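Local structure of GGDEF and EAL domain-containing protein (Vibrio cholerae O1 str. 2010EL-1786, 6PWK) at residues D344-F349 with L383-I388; L359-L364 with D399-H404. The protein is a c-di-GMP receptor with GGDEF and EAL domains that probably relays the nucleotide signal to control large adhesins and biofilm formation. All blocks are in the same frame, centred on the assembly; numbering follows the deposited sequence.

How the contacts relate
Both contacts lie in the EAL domain, and their segments alternate along the chain. Helix 345-349 comes first and leads into strand 353-356, followed by loop 359-364 and helix 367-382. Contact 1 closes here, when the turn after helix 367-382, just ahead of strand 386-389, comes back to helix 345-349. Contact 2 opened inside this loop, at 359-364, and closes later on helix 395-402, so the two closures cross rather than nest. Contact 1 is made by residues just ahead of the parallel strands 353-356 and 386-389, contact 2 by the loop and helix that follow them. The centres are 20 Å apart, and the nearest atoms, about 6 Å apart, do not touch.

Contact 1. Residues D344-F349 with L383-I388; sequences DYINEF and LGITTI
Ile346 turns its CG2 methyl to the side-chain ends of Leu383 and Ile385 and its CG1 to the ring of Tyr345. With CG2 set anti to the backbone N (chi1 -55° for CG1), this methyl points across to 383-388, while CG1 lies over one face of the Tyr345 ring, 3.8 Å above the plane and offset toward the rim. Ile385 arrives with an extended CG1 arm (chi2 174°) and sets its CD1 3.5 Å from Ile346 CG2. Leu383 brings its CD1 to 4.0 Å from the same Ile346 CG2. Both side chains run at a slant to that of Ile346, and their end methyls do the touching. The other branch of Leu383 serves Asn347: the two side chains stand at about a right angle, and Leu383 CD2 comes 3.9 Å from Asn347 OD1. This is a van der Waals touch, since the polar need of that oxygen is met by Arg350 NH1, and Leu383 also touches Arg350. The placing of Leu383 and Ile385 depends on the turn between them, where helix 367-382 ends in a Schellman motif: Gly384 takes a positive phi of 74°, and two bonds run back into the last turn. The chain then enters strand 386-389, one of the parallel strands of the barrel-like EAL fold, and pairs through Thr386 and Ile388 with strand 353-356. Ile385, just ahead of that strand, also rests on Pro351 and Val354, so the apolar patch lies where both strands begin. Helix 345-349 has further partners: Tyr345 OH is hydrogen-bonded to Glu307, and the rings of Tyr345 and Phe349 both meet Phe310, Phe349 edge-to-face. Away from the patch, Glu348 reaches out to form a salt bridge with Arg285 of the second subunit.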
ATOM      1  N   ASP A 344      18.059  12.856  11.601  1.00102.11           N
ATOM      2  CA  ASP A 344      18.680  13.793  10.676  1.00 98.43           C
ATOM      3  C   ASP A 344      17.687  14.378   9.682  1.00 91.82           C
ATOM      4  O   ASP A 344      18.072  15.221   8.867  1.00 91.24           O
ATOM      5  CB  ASP A 344      19.832  13.118   9.926  1.00107.57           C
ATOM      6  CG  ASP A 344      19.369  11.957   9.069  1.00114.76           C
ATOM      7  OD1 ASP A 344      18.300  11.383   9.364  1.00115.40           O
ATOM      8  OD2 ASP A 344      20.082  11.613   8.102  1.00119.44           O
ATOM      9  N   TYR A 345      16.424  13.949   9.731  1.00 86.79           N
ATOM     10  CA  TYR A 345      15.391  14.528   8.880  1.00 76.39           C
ATOM     11  C   TYR A 345      15.201  16.012   9.148  1.00 81.82           C
ATOM     12  O   TYR A 345      14.706  16.735   8.276  1.00 82.97           O
ATOM     13  CB  TYR A 345      14.072  13.788   9.091  1.00 70.07           C
ATOM     14  CG  TYR A 345      13.535  13.902  10.504  1.00 74.53           C
ATOM     15  CD1 TYR A 345      12.687  14.944  10.869  1.00 72.45           C
ATOM     16  CD2 TYR A 345      13.879  12.971  11.475  1.00 75.13           C
ATOM     17  CE1 TYR A 345      12.197  15.052  12.155  1.00 65.26           C
ATOM     18  CE2 TYR A 345      13.394  13.071  12.765  1.00 70.59           C
ATOM     19  CZ  TYR A 345      12.553  14.114  13.098  1.00 70.68           C
ATOM     20  OH  TYR A 345      12.065  14.223  14.379  1.00 79.01           O
ATOM     21  N   ILE A 346      15.569  16.474  10.345  1.00 87.61           N
ATOM     22  CA  ILE A 346      15.420  17.884  10.698  1.00 87.83           C
ATOM     23  C   ILE A 346      16.191  18.764   9.728  1.00 80.27           C
ATOM     24  O   ILE A 346      15.715  19.828   9.316  1.00 69.83           O
ATOM     25  CB  ILE A 346      15.891  18.113  12.144  1.00 90.23           C
ATOM     26  CG1 ILE A 346      15.154  17.183  13.101  1.00 89.22           C
ATOM     27  CG2 ILE A 346      15.694  19.555  12.546  1.00 95.41           C
ATOM     28  CD1 ILE A 346      15.922  16.940  14.361  1.00 95.52           C
ATOM     29  N   ASN A 347      17.402  18.340   9.356  1.00 85.06           N
ATOM     30  CA  ASN A 347      18.232  19.146   8.471  1.00 88.80           C
ATOM     31  C   ASN A 347      17.584  19.306   7.101  1.00 83.78           C
ATOM     32  O   ASN A 347      17.686  20.368   6.477  1.00 79.62           O
ATOM     33  CB  ASN A 347      19.617  18.514   8.344  1.00 98.72           C
ATOM     34  CG  ASN A 347      20.640  19.463   7.754  1.00113.66           C
ATOM     35  OD1 ASN A 347      20.540  20.679   7.914  1.00119.84           O
ATOM     36  ND2 ASN A 347      21.635  18.910   7.067  1.00120.47           N
ATOM     37  N   GLU A 348      16.902  18.264   6.621  1.00 84.17           N
ATOM     38  CA  GLU A 348      16.275  18.343   5.306  1.00 91.13           C
ATOM     39  C   GLU A 348      14.945  19.086   5.358  1.00 85.19           C
ATOM     40  O   GLU A 348      14.661  19.913   4.486  1.00 83.88           O
ATOM     41  CB  GLU A 348      16.075  16.939   4.729  1.00 99.63           C
ATOM     42  CG  GLU A 348      15.512  16.938   3.314  1.00105.83           C
ATOM     43  CD  GLU A 348      14.919  15.600   2.916  1.00110.72           C
ATOM     44  OE1 GLU A 348      14.909  15.287   1.706  1.00114.35           O
ATOM     45  OE2 GLU A 348      14.456  14.864   3.811  1.00112.47           O
ATOM     46  N   PHE A 349      14.125  18.815   6.374  1.00 80.80           N
ATOM     47  CA  PHE A 349      12.775  19.363   6.425  1.00 73.15           C
ATOM     48  C   PHE A 349      12.710  20.763   7.025  1.00 78.55           C
ATOM     49  O   PHE A 349      11.848  21.553   6.624  1.00 75.58           O
ATOM     50  CB  PHE A 349      11.858  18.427   7.215  1.00 63.31           C
ATOM     51  CG  PHE A 349      11.451  17.194   6.457  1.00 65.73           C
ATOM     52  CD1 PHE A 349      12.274  16.080   6.421  1.00 68.72           C
ATOM     53  CD2 PHE A 349      10.242  17.148   5.782  1.00 66.28           C
ATOM     54  CE1 PHE A 349      11.901  14.945   5.724  1.00 70.63           C
ATOM     55  CE2 PHE A 349       9.862  16.016   5.084  1.00 58.08           C
ATOM     56  CZ  PHE A 349      10.693  14.913   5.055  1.00 62.00           C
ATOM     57  N   LEU A 383      19.914  25.194  14.311  1.00 93.74           N
ATOM     58  CA  LEU A 383      19.225  25.418  13.049  1.00 88.27           C
ATOM     59  C   LEU A 383      18.151  26.494  13.148  1.00 87.56           C
ATOM     60  O   LEU A 383      17.435  26.722  12.167  1.00 91.94           O
ATOM     61  CB  LEU A 383      18.603  24.111  12.550  1.00 86.73           C
ATOM     62  CG  LEU A 383      19.578  23.097  11.950  1.00 82.44           C
ATOM     63  CD1 LEU A 383      19.018  21.689  12.049  1.00 77.38           C
ATOM     64  CD2 LEU A 383      19.875  23.453  10.504  1.00 81.76           C
ATOM     65  N   GLY A 384      18.024  27.154  14.295  1.00 84.81           N
ATOM     66  CA  GLY A 384      17.008  28.176  14.463  1.00 80.81           C
ATOM     67  C   GLY A 384      15.605  27.633  14.603  1.00 84.63           C
ATOM     68  O   GLY A 384      14.647  28.289  14.182  1.00 89.09           O
ATOM     69  N   ILE A 385      15.456  26.449  15.189  1.00 86.92           N
ATOM     70  CA  ILE A 385      14.167  25.785  15.329  1.00 78.71           C
ATOM     71  C   ILE A 385      13.736  25.858  16.787  1.00 79.49           C
ATOM     72  O   ILE A 385      14.506  25.507  17.689  1.00 81.69           O
ATOM     73  CB  ILE A 385      14.236  24.329  14.840  1.00 74.42           C
ATOM     74  CG1 ILE A 385      14.555  24.303  13.345  1.00 78.00           C
ATOM     75  CG2 ILE A 385      12.939  23.595  15.137  1.00 73.75           C
ATOM     76  CD1 ILE A 385      14.788  22.927  12.798  1.00 62.46           C
ATOM     77  N   THR A 386      12.507  26.313  17.012  1.00 83.02           N
ATOM     78  CA  THR A 386      11.984  26.445  18.365  1.00 83.66           C
ATOM     79  C   THR A 386      11.757  25.068  18.979  1.00 83.52           C
ATOM     80  O   THR A 386      11.167  24.186  18.350  1.00 90.14           O
ATOM     81  CB  THR A 386      10.678  27.238  18.347  1.00 80.11           C
ATOM     82  OG1 THR A 386      10.895  28.511  17.726  1.00 83.77           O
ATOM     83  CG2 THR A 386      10.160  27.449  19.757  1.00 74.56           C
ATOM     84  N   THR A 387      12.229  24.881  20.208  1.00 75.81           N
ATOM     85  CA  THR A 387      12.003  23.648  20.946  1.00 73.49           C
ATOM     86  C   THR A 387      10.884  23.850  21.957  1.00 66.64           C
ATOM     87  O   THR A 387      10.818  24.884  22.630  1.00 67.82           O
ATOM     88  CB  THR A 387      13.270  23.187  21.669  1.00 78.78           C
ATOM     89  OG1 THR A 387      13.645  24.164  22.648  1.00 91.29           O
ATOM     90  CG2 THR A 387      14.406  22.997  20.680  1.00 76.70           C
ATOM     91  N   ILE A 388      10.006  22.857  22.060  1.00 62.44           N
ATOM     92  CA  ILE A 388       8.849  22.913  22.945  1.00 63.13           C
ATOM     93  C   ILE A 388       8.851  21.662  23.811  1.00 64.90           C
ATOM     94  O   ILE A 388       8.821  20.542  23.288  1.00 54.40           O
ATOM     95  CB  ILE A 388       7.530  23.023  22.162  1.00 66.71           C
ATOM     96  CG1 ILE A 388       7.555  24.241  21.233  1.00 62.40           C
ATOM     97  CG2 ILE A 388       6.346  23.081  23.117  1.00 52.34           C
ATOM     98  CD1 ILE A 388       6.297  24.410  20.408  1.00 64.02           C
TER

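Contact 2. Residues L359-L364 with D399-H404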
ATOM      1  N   LEU A 359       8.034  11.552  26.948  1.00 67.24           N
ATOM      2  CA  LEU A 359       8.811  10.658  27.794  1.00 68.04           C
ATOM      3  C   LEU A 359      10.046  11.329  28.377  1.00 68.01           C
ATOM      4  O   LEU A 359      10.685  10.748  29.262  1.00 70.77           O
ATOM      5  CB  LEU A 359       9.219   9.412  27.007  1.00 71.33           C
ATOM      6  CG  LEU A 359       8.076   8.474  26.614  1.00 66.85           C
ATOM      7  CD1 LEU A 359       8.602   7.284  25.832  1.00 58.68           C
ATOM      8  CD2 LEU A 359       7.326   8.014  27.851  1.00 69.17           C
ATOM      9  N   PHE A 360      10.400  12.529  27.908  1.00 69.02           N
ATOM     10  CA  PHE A 360      11.536  13.243  28.480  1.00 74.34           C
ATOM     11  C   PHE A 360      11.197  13.871  29.824  1.00 80.48           C
ATOM     12  O   PHE A 360      12.090  14.063  30.657  1.00 87.23           O
ATOM     13  CB  PHE A 360      12.037  14.310  27.505  1.00 68.20           C
ATOM     14  CG  PHE A 360      12.792  13.753  26.333  1.00 69.93           C
ATOM     15  CD1 PHE A 360      14.018  13.134  26.516  1.00 67.15           C
ATOM     16  CD2 PHE A 360      12.283  13.853  25.049  1.00 71.44           C
ATOM     17  CE1 PHE A 360      14.718  12.619  25.442  1.00 70.51           C
ATOM     18  CE2 PHE A 360      12.980  13.341  23.969  1.00 67.26           C
ATOM     19  CZ  PHE A 360      14.199  12.723  24.167  1.00 65.70           C
ATOM     20  N   THR A 361       9.927  14.198  30.056  1.00 83.90           N
ATOM     21  CA  THR A 361       9.487  14.640  31.373  1.00 89.29           C
ATOM     22  C   THR A 361       9.223  13.473  32.318  1.00 92.97           C
ATOM     23  O   THR A 361       8.817  13.703  33.460  1.00 99.32           O
ATOM     24  CB  THR A 361       8.222  15.494  31.257  1.00 81.93           C
ATOM     25  OG1 THR A 361       7.116  14.671  30.864  1.00 87.12           O
ATOM     26  CG2 THR A 361       8.414  16.596  30.225  1.00 64.61           C
ATOM     27  N   HIS A 362       9.450  12.238  31.871  1.00 86.02           N
ATOM     28  CA  HIS A 362       9.122  11.046  32.640  1.00 85.46           C
ATOM     29  C   HIS A 362      10.322  10.423  33.338  1.00 88.42           C
ATOM     30  O   HIS A 362      10.183   9.922  34.460  1.00 97.80           O
ATOM     31  CB  HIS A 362       8.470  10.000  31.728  1.00 89.25           C
ATOM     32  CG  HIS A 362       6.984   9.894  31.893  1.00 94.56           C
ATOM     33  ND1 HIS A 362       6.366   8.742  32.325  1.00 95.74           N
ATOM     34  CD2 HIS A 362       5.995  10.796  31.685  1.00 96.90           C
ATOM     35  CE1 HIS A 362       5.060   8.937  32.374  1.00 97.23           C
ATOM     36  NE2 HIS A 362       4.809  10.176  31.992  1.00 96.15           N
ATOM     37  N   HIS A 363      11.502  10.434  32.711  1.00 91.49           N
ATOM     38  CA  HIS A 363      12.703   9.804  33.275  1.00109.36           C
ATOM     39  C   HIS A 363      13.824  10.843  33.331  1.00120.37           C
ATOM     40  O   HIS A 363      14.739  10.837  32.508  1.00126.28           O
ATOM     41  CB  HIS A 363      13.101   8.576  32.474  1.00112.31           C
ATOM     42  CG  HIS A 363      12.540   7.300  33.014  1.00114.08           C
ATOM     43  ND1 HIS A 363      13.022   6.706  34.159  1.00117.53           N
ATOM     44  CD2 HIS A 363      11.532   6.510  32.574  1.00112.52           C
ATOM     45  CE1 HIS A 363      12.339   5.601  34.401  1.00118.61           C
ATOM     46  NE2 HIS A 363      11.430   5.458  33.454  1.00114.61           N
ATOM     47  N   LEU A 364      13.746  11.721  34.329  1.00122.80           N
ATOM     48  CA  LEU A 364      14.744  12.770  34.490  1.00124.24           C
ATOM     49  C   LEU A 364      16.035  12.247  35.108  1.00126.30           C
ATOM     50  O   LEU A 364      17.118  12.749  34.791  1.00124.85           O
ATOM     51  CB  LEU A 364      14.177  13.891  35.361  1.00126.69           C
ATOM     52  CG  LEU A 364      12.847  14.522  34.946  1.00123.71           C
ATOM     53  CD1 LEU A 364      12.223  15.265  36.117  1.00123.96           C
ATOM     54  CD2 LEU A 364      13.041  15.459  33.762  1.00118.67           C
ATOM     55  N   ASP A 399      11.680  22.706  36.244  1.00 87.10           N
ATOM     56  CA  ASP A 399      13.031  23.140  36.595  1.00 99.32           C
ATOM     57  C   ASP A 399      14.087  22.272  35.923  1.00103.01           C
ATOM     58  O   ASP A 399      15.132  22.777  35.495  1.00107.91           O
ATOM     59  CB  ASP A 399      13.216  23.124  38.113  1.00108.24           C
ATOM     60  CG  ASP A 399      12.353  24.152  38.820  1.00113.46           C
ATOM     61  OD1 ASP A 399      12.146  25.248  38.259  1.00116.59           O
ATOM     62  OD2 ASP A 399      11.879  23.861  39.938  1.00115.22           O
ATOM     63  N   PHE A 400      13.838  20.963  35.824  1.00 99.51           N
ATOM     64  CA  PHE A 400      14.818  20.076  35.201  1.00101.46           C
ATOM     65  C   PHE A 400      14.924  20.330  33.702  1.00 96.60           C
ATOM     66  O   PHE A 400      16.020  20.263  33.133  1.00 96.97           O
ATOM     67  CB  PHE A 400      14.462  18.615  35.477  1.00105.62           C
ATOM     68  CG  PHE A 400      15.125  18.053  36.702  1.00117.44           C
ATOM     69  CD1 PHE A 400      15.431  18.867  37.780  1.00123.76           C
ATOM     70  CD2 PHE A 400      15.463  16.713  36.766  1.00117.47           C
ATOM     71  CE1 PHE A 400      16.046  18.350  38.904  1.00125.00           C
ATOM     72  CE2 PHE A 400      16.080  16.189  37.886  1.00117.56           C
ATOM     73  CZ  PHE A 400      16.372  17.010  38.956  1.00122.42           C
ATOM     74  N   LEU A 401      13.800  20.619  33.043  1.00 90.11           N
ATOM     75  CA  LEU A 401      13.845  20.967  31.629  1.00 80.12           C
ATOM     76  C   LEU A 401      14.516  22.313  31.390  1.00 81.18           C
ATOM     77  O   LEU A 401      14.967  22.578  30.270  1.00 82.25           O
ATOM     78  CB  LEU A 401      12.433  20.974  31.042  1.00 72.53           C
ATOM     79  CG  LEU A 401      11.673  19.645  31.033  1.00 75.97           C
ATOM     80  CD1 LEU A 401      10.185  19.881  30.836  1.00 73.06           C
ATOM     81  CD2 LEU A 401      12.215  18.718  29.956  1.00 76.02           C
ATOM     82  N   SER A 402      14.597  23.165  32.416  1.00 82.23           N
ATOM     83  CA  SER A 402      15.223  24.473  32.248  1.00 85.98           C
ATOM     84  C   SER A 402      16.720  24.360  31.989  1.00 93.15           C
ATOM     85  O   SER A 402      17.292  25.208  31.297  1.00 95.75           O
ATOM     86  CB  SER A 402      14.965  25.339  33.480  1.00 91.16           C
ATOM     87  OG  SER A 402      13.593  25.676  33.591  1.00 96.78           O
ATOM     88  N   GLU A 403      17.370  23.329  32.530  1.00 95.45           N
ATOM     89  CA  GLU A 403      18.802  23.150  32.325  1.00 95.51           C
ATOM     90  C   GLU A 403      19.157  22.754  30.898  1.00 97.41           C
ATOM     91  O   GLU A 403      20.347  22.688  30.575  1.00 96.10           O
ATOM     92  CB  GLU A 403      19.344  22.107  33.301  1.00 99.41           C
ATOM     93  CG  GLU A 403      19.153  22.474  34.759  1.00113.80           C
ATOM     94  CD  GLU A 403      19.648  21.396  35.700  1.00129.33           C
ATOM     95  OE1 GLU A 403      20.241  20.410  35.214  1.00133.30           O
ATOM     96  OE2 GLU A 403      19.443  21.536  36.923  1.00136.50           O
ATOM     97  N   HIS A 404      18.167  22.496  30.043  1.00 96.72           N
ATOM     98  CA  HIS A 404      18.406  22.120  28.656  1.00111.39           C
ATOM     99  C   HIS A 404      17.971  23.207  27.677  1.00121.76           C
ATOM    100  O   HIS A 404      17.680  22.903  26.516  1.00118.81           O
ATOM    101  CB  HIS A 404      17.700  20.800  28.343  1.00111.39           C
ATOM    102  CG  HIS A 404      18.236  19.637  29.115  1.00109.42           C
ATOM    103  ND1 HIS A 404      18.178  19.566  30.490  1.00109.17           N
ATOM    104  CD2 HIS A 404      18.848  18.502  28.706  1.00109.27           C
ATOM    105  CE1 HIS A 404      18.729  18.436  30.894  1.00110.00           C
ATOM    106  NE2 HIS A 404      19.145  17.772  29.831  1.00110.58           N
TER
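Phe400 O takes two weak bonds within its own segment: Glu403 N at 3.4 Å and the side chain of His404, whose ND1 lies 3.5 Å from Phe400 O with an N-H...O angle of only 135°. The imidazole has a further partner, because His404 NE2 bonds to Lys370 O at the start of helix 367-382. The Phe400 side chain leaves toward Leu364, whose CB meets the ring edge near its plane, 3.4 Å from Phe400 CD2. Leu364 CD1, 3.6 Å from Phe400 CD2, rises well out of that plane, and Leu364 CD2 lies 3.9 Å from Phe400 CB. In the EAL barrel, this joins the loop after strand 353-356 to the helix after the adjacent parallel strand 386-389, on the side of the strands where their C-terminal ends lie. Deeper in, Thr361 CG2 meets Leu401 CD1 at 3.8 Å. In Thr361, OG1 sits between the backbone N and the carbonyl carbon (chi1 70°) and is hydrogen-bonded to Tyr358 O, which leaves CG2 anti to the carbonyl carbon and facing Leu401; bound c-di-GMP lies about 7 Å from the Thr361 side chain.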